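Local coordinates for protein sulfate transporter 4.1, chloroplastic (Arabidopsis thaliana, PDB 7LHV) that cotransports sulfate with protons across a membrane as a plant SLC26/SulP transporter and may take part in regulating sulfate assimilation, at residues T213-I218 / I471-G476; L158-L163 / I233-K238. One frame throughout, in Å; residues are numbered along the deposited sequence.

In the fold
Following the chain from the N terminus, 158-163 comes first, on helix 153-166; 213-218 follows on helix 206-229, then the loop residues 233-238, and last 471-476 at the end of helix 459-474. The segments therefore alternate, and the two closures cross. Contact 2 closes a loop of 69 residues and fastens the link between helices 206-229 and 239-249 to helix 153-166. Contact 1 spans 252 residues, bringing helix 206-229 against the C-terminal end of helix 459-474. Their centres lie about 12 Å apart, and they meet directly: Phe474 O packs 3.5 Å from Lys238 CB, so the two contacts are adjacent.

Contact 1. Residues T213-I218 / I471-G476; sequences TSASAI and ITLFFG
Leu473 and Thr472, near the C-terminal end of helix 459-474, pack on Ala215 and Ile218 of helix 206-229, and the whole contact is made without a hydrogen bond between the two segments. The first kind of interaction is van der Waals packing of small side chains, made possible by a close approach of the backbones. Ala215 and Leu473 bring their CA atoms to 5.2 Å, a spacing that suits alanine, whose single methyl adds little bulk between two helices. That methyl points at the other helix: Ala215 CB lies 3.6 Å from Thr472 CB and 3.7 Å from Thr472 CG2. The first torsion of Thr472 (chi1 -52° to OG1) gives its methyl branch to Ala215 while OG1 bonds back to the carbonyl of Thr468 in its own helix. Threonine thus serves here as a small apolar surface whose buried hydroxyl is already satisfied.

The second kind is branched aliphatic packing, in which one methyl of Leu473 does the work. Leu473 CD1 sits between Ala215 and Ile218, one turn apart, 3.7 Å from Ile218 CG2 and 4.0 Å from Ala215 CB, and also touches Ala215 O. The leucine and isoleucine side chains cross at about a right angle, so the branch methyl of Ile218 meets the end of Leu473 without the two chains running alongside each other. Leu473 also touches Ile239 and bonds to it through the backbone, while Ile218 leans on Val446.

The side chain of Thr472 is about 7 Å from a bound sphingosine 1-phosphate, so a lipid sits close by. Small residues allowing near approach, with larger aliphatic ones filling the flank, are characteristic of helix-helix packing in polytopic membrane proteins; here it joins two helices of the SulP membrane domain.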
loop_
_atom_site.group_PDB
_atom_site.type_symbol
_atom_site.label_atom_id
_atom_site.label_comp_id
_atom_site.label_asym_id
_atom_site.label_seq_id
_atom_site.Cartn_x
_atom_site.Cartn_y
_atom_site.Cartn_z
ATOM N N THR A 213 -3.955 10.166 17.425
ATOM C CA THR A 213 -4.988 10.642 18.336
ATOM C C THR A 213 -4.392 11.413 19.508
ATOM O O THR A 213 -4.950 12.429 19.931
ATOM C CB THR A 213 -5.824 9.466 18.831
ATOM O OG1 THR A 213 -6.411 8.797 17.709
ATOM C CG2 THR A 213 -6.930 9.948 19.748
ATOM N N SER A 214 -3.264 10.948 20.053
ATOM C CA SER A 214 -2.623 11.676 21.145
ATOM C C SER A 214 -2.150 13.054 20.692
ATOM O O SER A 214 -2.346 14.056 21.398
ATOM C CB SER A 214 -1.453 10.865 21.696
ATOM O OG SER A 214 -1.870 9.567 22.066
ATOM N N ALA A 215 -1.518 13.124 19.518
ATOM C CA ALA A 215 -1.085 14.418 19.001
ATOM C C ALA A 215 -2.275 15.330 18.739
ATOM O O ALA A 215 -2.220 16.533 19.022
ATOM C CB ALA A 215 -0.261 14.226 17.733
ATOM N N SER A 216 -3.364 14.775 18.203
ATOM C CA SER A 216 -4.565 15.568 17.981
ATOM C C SER A 216 -5.137 16.084 19.293
ATOM O O SER A 216 -5.629 17.211 19.358
ATOM C CB SER A 216 -5.609 14.744 17.230
ATOM O OG SER A 216 -5.201 14.505 15.896
ATOM N N ALA A 217 -5.096 15.268 20.347
ATOM C CA ALA A 217 -5.593 15.711 21.645
ATOM C C ALA A 217 -4.763 16.865 22.189
ATOM O O ALA A 217 -5.311 17.840 22.723
ATOM C CB ALA A 217 -5.597 14.547 22.630
ATOM N N ILE A 218 -3.438 16.776 22.064
ATOM C CA ILE A 218 -2.588 17.876 22.519
ATOM C C ILE A 218 -2.869 19.139 21.711
ATOM O O ILE A 218 -2.941 20.245 22.263
ATOM C CB ILE A 218 -1.104 17.475 22.458
ATOM C CG1 ILE A 218 -0.802 16.412 23.510
ATOM C CG2 ILE A 218 -0.217 18.683 22.681
ATOM C CD1 ILE A 218 0.582 15.832 23.402
ATOM N N ILE A 471 5.341 13.854 14.387
ATOM C CA ILE A 471 5.099 14.505 13.105
ATOM C C ILE A 471 3.740 15.192 13.098
ATOM O O ILE A 471 3.605 16.314 12.597
ATOM C CB ILE A 471 5.244 13.488 11.959
ATOM C CG1 ILE A 471 6.724 13.249 11.669
ATOM C CG2 ILE A 471 4.536 13.976 10.710
ATOM C CD1 ILE A 471 6.978 12.219 10.611
ATOM N N THR A 472 2.715 14.551 13.664
ATOM C CA THR A 472 1.415 15.206 13.748
ATOM C C THR A 472 1.461 16.421 14.665
ATOM O O THR A 472 0.766 17.412 14.413
ATOM C CB THR A 472 0.358 14.212 14.227
ATOM O OG1 THR A 472 0.406 13.037 13.411
ATOM C CG2 THR A 472 -1.026 14.819 14.141
ATOM N N LEU A 473 2.276 16.374 15.717
ATOM C CA LEU A 473 2.382 17.505 16.628
ATOM C C LEU A 473 3.054 18.696 15.957
ATOM O O LEU A 473 2.544 19.823 16.014
ATOM C CB LEU A 473 3.156 17.084 17.874
ATOM C CG LEU A 473 2.786 17.742 19.198
ATOM C CD1 LEU A 473 1.386 17.347 19.612
ATOM C CD2 LEU A 473 3.795 17.376 20.270
ATOM N N PHE A 474 4.194 18.470 15.306
ATOM C CA PHE A 474 4.988 19.571 14.772
ATOM C C PHE A 474 4.573 19.970 13.363
ATOM O O PHE A 474 4.599 21.156 13.024
ATOM C CB PHE A 474 6.472 19.206 14.801
ATOM C CG PHE A 474 7.075 19.276 16.167
ATOM C CD1 PHE A 474 7.421 20.494 16.722
ATOM C CD2 PHE A 474 7.281 18.126 16.906
ATOM C CE1 PHE A 474 7.969 20.563 17.983
ATOM C CE2 PHE A 474 7.830 18.191 18.168
ATOM C CZ PHE A 474 8.174 19.409 18.708
ATOM N N PHE A 475 4.198 19.006 12.535
ATOM C CA PHE A 475 3.699 19.278 11.202
ATOM C C PHE A 475 2.175 19.185 11.216
ATOM O O PHE A 475 1.550 19.047 12.270
ATOM C CB PHE A 475 4.346 18.320 10.202
ATOM C CG PHE A 475 5.846 18.368 10.210
ATOM C CD1 PHE A 475 6.526 19.295 9.440
ATOM C CD2 PHE A 475 6.576 17.499 10.999
ATOM C CE1 PHE A 475 7.904 19.344 9.455
ATOM C CE2 PHE A 475 7.954 17.546 11.017
ATOM C CZ PHE A 475 8.617 18.470 10.244
ATOM N N GLY A 476 1.563 19.262 10.045
ATOM C CA GLY A 476 0.119 19.288 9.971
ATOM C C GLY A 476 -0.513 17.956 10.327
ATOM O O GLY A 476 0.143 16.926 10.480
#

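Contact 2. Residues L158-L163 / I233-K238; sequences LVSNAL and IARSSK
Arg235 reaches from the loop 233-238 to the backbone of helix 153-166 beside Ser160 and Asn161, and it makes the largest single share of the contact. Its chain bends at chi2 (-91°) and then runs extended, carrying the guanidinium to the middle of helix 153-166. There NH2 gives a weak hydrogen bond to Asn161 O, 3.2 Å long and nearly straight at 172°; because NH2 is modelled too close to a neighbouring carbonyl, its exact position is doubtful. The group meets this stretch of backbone with its edge, and Ser160 OG stands 3.8 Å from Arg235 NH2 without bonding to it. Arginine suits this place because its long, flexible chain can span from the loop to the helix backbone.

Asn161, second in buried surface, contributes its side chain as well as its carbonyl. With CG anti to the backbone N (chi1 -167°), the amide swings toward the loop, where Asn161 ND2 rests 3.8 Å from Ser237 CB. Ser237, a small buried loop residue, directs its CB at the helix. Between the two contacting loop residues, Ser236 points away, and its OG bonds to Arg235 O (2.7 Å) from above the carbonyl plane.

Around the contact, helix 153-166 lies among helices 173-194 and 330-358: Leu163 and Val159 pack on the former, and Leu158, Val159 and Ala162 on the latter, while Asn161 and Ser237 both touch helix 477-496, at Glu478 and Ile477. On the loop side, Lys238 occupies the N-cap position of helix 239-249, on which Ile233, Ala234 and Ser236 rest.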
loop_
_atom_site.group_PDB
_atom_site.type_symbol
_atom_site.label_atom_id
_atom_site.label_comp_id
_atom_site.label_asym_id
_atom_site.label_seq_id
_atom_site.Cartn_x
_atom_site.Cartn_y
_atom_site.Cartn_z
ATOM N N LEU A 158 -10.903 17.803 12.720
ATOM C CA LEU A 158 -10.675 17.680 11.281
ATOM C C LEU A 158 -11.563 18.637 10.493
ATOM O O LEU A 158 -11.121 19.244 9.508
ATOM C CB LEU A 158 -10.913 16.240 10.834
ATOM C CG LEU A 158 -10.003 15.196 11.475
ATOM C CD1 LEU A 158 -10.399 13.803 11.029
ATOM C CD2 LEU A 158 -8.557 15.479 11.139
ATOM N N VAL A 159 -12.823 18.777 10.908
ATOM C CA VAL A 159 -13.731 19.716 10.257
ATOM C C VAL A 159 -13.205 21.135 10.389
ATOM O O VAL A 159 -13.204 21.905 9.422
ATOM C CB VAL A 159 -15.147 19.578 10.845
ATOM C CG1 VAL A 159 -15.985 20.789 10.502
ATOM C CG2 VAL A 159 -15.806 18.312 10.337
ATOM N N SER A 160 -12.744 21.503 11.587
ATOM C CA SER A 160 -12.167 22.828 11.779
ATOM C C SER A 160 -10.941 23.022 10.902
ATOM O O SER A 160 -10.752 24.095 10.319
ATOM C CB SER A 160 -11.807 23.032 13.249
ATOM O OG SER A 160 -11.046 24.213 13.420
ATOM N N ASN A 161 -10.099 21.994 10.798
ATOM C CA ASN A 161 -8.904 22.081 9.969
ATOM C C ASN A 161 -9.271 22.369 8.517
ATOM O O ASN A 161 -8.735 23.297 7.898
ATOM C CB ASN A 161 -8.105 20.786 10.083
ATOM C CG ASN A 161 -6.719 20.902 9.506
ATOM O OD1 ASN A 161 -6.318 20.108 8.658
ATOM N ND2 ASN A 161 -5.972 21.897 9.964
ATOM N N ALA A 162 -10.216 21.602 7.972
ATOM C CA ALA A 162 -10.616 21.799 6.581
ATOM C C ALA A 162 -11.246 23.172 6.367
ATOM O O ALA A 162 -10.900 23.888 5.416
ATOM C CB ALA A 162 -11.578 20.691 6.151
ATOM N N LEU A 163 -12.166 23.567 7.250
ATOM C CA LEU A 163 -12.849 24.843 7.068
ATOM C C LEU A 163 -11.871 26.007 7.144
ATOM O O LEU A 163 -11.922 26.921 6.315
ATOM C CB LEU A 163 -13.954 25.019 8.107
ATOM C CG LEU A 163 -15.087 23.994 8.120
ATOM C CD1 LEU A 163 -16.318 24.578 8.795
ATOM C CD2 LEU A 163 -15.399 23.490 6.725
ATOM N N ILE A 233 -5.633 33.789 19.602
ATOM C CA ILE A 233 -4.308 33.313 19.246
ATOM C C ILE A 233 -4.320 32.903 17.779
ATOM O O ILE A 233 -5.373 32.739 17.164
ATOM C CB ILE A 233 -3.850 32.150 20.143
ATOM C CG1 ILE A 233 -4.664 30.893 19.835
ATOM C CG2 ILE A 233 -3.981 32.527 21.609
ATOM C CD1 ILE A 233 -4.189 29.666 20.567
ATOM N N ALA A 234 -3.125 32.748 17.212
ATOM C CA ALA A 234 -3.019 32.341 15.818
ATOM C C ALA A 234 -3.609 30.953 15.630
ATOM O O ALA A 234 -3.325 30.028 16.396
ATOM C CB ALA A 234 -1.563 32.363 15.355
ATOM N N ARG A 235 -4.434 30.813 14.600
ATOM C CA ARG A 235 -5.134 29.567 14.317
ATOM C C ARG A 235 -4.241 28.682 13.456
ATOM O O ARG A 235 -3.937 29.022 12.309
ATOM C CB ARG A 235 -6.467 29.865 13.634
ATOM C CG ARG A 235 -7.345 28.659 13.420
ATOM C CD ARG A 235 -7.071 28.051 12.064
ATOM N NE ARG A 235 -7.994 26.974 11.749
ATOM C CZ ARG A 235 -7.865 26.170 10.705
ATOM N NH1 ARG A 235 -6.883 26.322 9.830
ATOM N NH2 ARG A 235 -8.739 25.184 10.538
ATOM N N SER A 236 -3.822 27.546 14.009
ATOM C CA SER A 236 -3.011 26.594 13.266
ATOM C C SER A 236 -3.119 25.228 13.926
ATOM O O SER A 236 -3.548 25.106 15.075
ATOM C CB SER A 236 -1.548 27.040 13.184
ATOM O OG SER A 236 -1.404 28.139 12.298
ATOM N N SER A 237 -2.726 24.205 13.174
ATOM C CA SER A 237 -2.719 22.830 13.648
ATOM C C SER A 237 -1.334 22.367 14.081
ATOM O O SER A 237 -1.138 21.172 14.321
ATOM C CB SER A 237 -3.266 21.897 12.566
ATOM O OG SER A 237 -3.160 20.544 12.961
ATOM N N LYS A 238 -0.372 23.277 14.174
ATOM C CA LYS A 238 0.986 22.960 14.585
ATOM C C LYS A 238 1.294 23.631 15.917
ATOM O O LYS A 238 0.797 24.721 16.209
ATOM C CB LYS A 238 1.998 23.405 13.529
ATOM C CG LYS A 238 1.637 22.996 12.115
ATOM C CD LYS A 238 2.587 23.621 11.110
ATOM C CE LYS A 238 2.224 23.224 9.691
ATOM N NZ LYS A 238 0.922 23.815 9.280
#